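Local atomic coordinates of UTP-glucose-1-phosphate uridylyltransferase 2 (Trypanosoma brucei, PDB entry 3GUE), a protein that probably catalyses the transfer of a uridylyl group from UTP to alpha-D-glucose 1-phosphate, giving UDP-glucose and diphosphate. Residues A[380-385]-A[425-430]. Sequence-based numbering, arbitrary orientation.
Sequences DLLALR and KLVKGG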
loop_
_atom_site.group_PDB
_atom_site.type_symbol
_atom_site.label_atom_id
_atom_site.label_comp_id
_atom_site.label_asym_id
_atom_site.label_seq_id
_atom_site.Cartn_x
_atom_site.Cartn_y
_atom_site.Cartn_z
ATOM N N ASP A 380 9.839 5.127 6.928
ATOM C CA ASP A 380 9.500 3.711 7.015
ATOM C C ASP A 380 10.620 2.847 6.487
ATOM O O ASP A 380 10.946 1.784 7.078
ATOM C CB ASP A 380 8.245 3.400 6.193
ATOM C CG ASP A 380 6.951 3.968 6.776
ATOM O OD1 ASP A 380 6.810 4.123 7.989
ATOM O OD2 ASP A 380 6.028 4.251 5.978
ATOM N N LEU A 381 11.189 3.300 5.368
ATOM C CA LEU A 381 12.300 2.616 4.679
ATOM C C LEU A 381 13.537 2.527 5.540
ATOM O O LEU A 381 14.203 1.494 5.547
ATOM C CB LEU A 381 12.655 3.321 3.380
ATOM C CG LEU A 381 13.769 2.655 2.561
ATOM C CD1 LEU A 381 13.324 1.237 2.154
ATOM C CD2 LEU A 381 14.091 3.556 1.345
ATOM N N LEU A 382 13.863 3.642 6.206
ATOM C CA LEU A 382 14.901 3.686 7.219
ATOM C C LEU A 382 14.712 2.605 8.290
ATOM O O LEU A 382 15.696 1.918 8.664
ATOM C CB LEU A 382 14.955 5.079 7.889
ATOM C CG LEU A 382 15.826 5.291 9.140
ATOM C CD1 LEU A 382 17.280 4.881 8.861
ATOM C CD2 LEU A 382 15.755 6.770 9.605
ATOM N N ALA A 383 13.474 2.471 8.789
ATOM C CA ALA A 383 13.189 1.510 9.867
ATOM C C ALA A 383 13.351 0.079 9.341
ATOM O O ALA A 383 13.977 -0.754 10.007
ATOM C CB ALA A 383 11.786 1.709 10.479
ATOM N N LEU A 384 12.879 -0.157 8.114
ATOM C CA LEU A 384 12.960 -1.487 7.519
ATOM C C LEU A 384 14.392 -1.937 7.272
ATOM O O LEU A 384 14.762 -3.106 7.566
ATOM C CB LEU A 384 12.172 -1.558 6.216
ATOM C CG LEU A 384 11.834 -2.984 5.750
ATOM C CD1 LEU A 384 10.961 -3.714 6.781
ATOM C CD2 LEU A 384 11.102 -2.916 4.451
ATOM N N ARG A 385 15.196 -0.998 6.773
ATOM C CA ARG A 385 16.584 -1.252 6.406
ATOM C C ARG A 385 17.416 -1.462 7.666
ATOM O O ARG A 385 18.405 -2.188 7.639
ATOM C CB ARG A 385 17.143 -0.110 5.561
ATOM C CG ARG A 385 16.738 -0.169 4.101
ATOM C CD ARG A 385 17.391 0.921 3.271
ATOM N NE ARG A 385 17.045 0.745 1.869
ATOM C CZ ARG A 385 17.428 1.551 0.884
ATOM N NH1 ARG A 385 18.177 2.621 1.141
ATOM N NH2 ARG A 385 17.053 1.274 -0.360
ATOM N N LYS A 425 21.426 10.928 1.449
ATOM C CA LYS A 425 22.482 11.544 2.255
ATOM C C LYS A 425 22.492 11.125 3.733
ATOM O O LYS A 425 23.570 11.014 4.358
ATOM C CB LYS A 425 22.488 13.071 2.085
ATOM C CG LYS A 425 23.429 13.488 0.922
ATOM C CD LYS A 425 22.988 14.725 0.170
ATOM C CE LYS A 425 22.305 14.349 -1.139
ATOM N NZ LYS A 425 23.300 14.093 -2.252
ATOM N N LEU A 426 21.297 10.884 4.282
ATOM C CA LEU A 426 21.135 10.508 5.687
ATOM C C LEU A 426 21.813 9.168 6.052
ATOM O O LEU A 426 22.469 9.056 7.102
ATOM C CB LEU A 426 19.636 10.474 6.057
ATOM C CG LEU A 426 19.298 10.176 7.512
ATOM C CD1 LEU A 426 19.846 11.337 8.378
ATOM C CD2 LEU A 426 17.781 9.999 7.754
ATOM N N VAL A 427 21.624 8.164 5.187
ATOM C CA VAL A 427 22.105 6.803 5.390
ATOM C C VAL A 427 23.347 6.448 4.539
ATOM O O VAL A 427 23.848 5.319 4.610
ATOM C CB VAL A 427 21.012 5.771 5.026
ATOM C CG1 VAL A 427 19.954 5.671 6.123
ATOM C CG2 VAL A 427 20.394 6.085 3.668
ATOM N N LYS A 428 23.809 7.401 3.733
ATOM C CA LYS A 428 24.973 7.252 2.867
ATOM C C LYS A 428 26.141 6.569 3.583
ATOM O O LYS A 428 26.698 5.590 3.097
ATOM C CB LYS A 428 25.396 8.648 2.402
ATOM C CG LYS A 428 26.642 8.720 1.589
ATOM C CD LYS A 428 27.278 10.090 1.736
ATOM C CE LYS A 428 26.488 11.177 1.047
ATOM N NZ LYS A 428 27.043 12.507 1.439
ATOM N N GLY A 429 26.514 7.112 4.739
ATOM C CA GLY A 429 27.650 6.583 5.496
ATOM C C GLY A 429 27.267 5.527 6.509
ATOM O O GLY A 429 28.108 5.085 7.298
ATOM N N GLY A 430 25.991 5.132 6.496
ATOM C CA GLY A 430 25.497 4.110 7.408
ATOM C C GLY A 430 24.045 4.185 7.839
ATOM O O GLY A 430 23.526 5.246 8.200
#
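Leu382 of helix 378-385 meets Leu426 and Val427, in the last part of helix 420-427, through aliphatic side chains. The helices lie between the GT-A-type nucleotide-binding sheet and the parallel strands that build the C-terminal beta-helix characteristic of eukaryotic UDP-glucose pyrophosphorylases. The contact is small, burying 126 Å² in total, and no hydrogen bond crosses it; the closest backbone approach is 8.1 Å, between Leu382 CA and Val427 CA.

The apolar contact depends on the forked end of Leu382, whose CG stands anti to the backbone N (chi1 170°) and presents a different methyl to each partner. CD1 of Leu382 reaches CG1 of Val427 at 3.9 Å, with the two side chains running at a slant to each other. CD2 of Leu382 lies 4.2 Å from CD2 of Leu426, methyl against methyl. Phe423, Leu434, Ile410 and Leu412 also touch Leu382, and Leu412 reaches Leu426 as well, joining the pair of helices to strand 409-412 in one hydrophobic core.

Asp380 OD2 accepts the backbone N-H groups of Lys376, a UDP-glucose-binding residue, and Thr377, tying down the start of its helix. Val427 to Gly430 form a type I beta turn, closed by Gly430 N to Val427 O at 2.9 Å. Gly430 itself has backbone angles open to glycine (phi 150°, psi 136°).

Arg385 comes less close to Val427, its NH1 4.8 Å from Val427 CG2. Its NH2 bonds to Gln100 O, while Leu381 CD2 sits 3.9 Å above the guanidinium plane, over its centre.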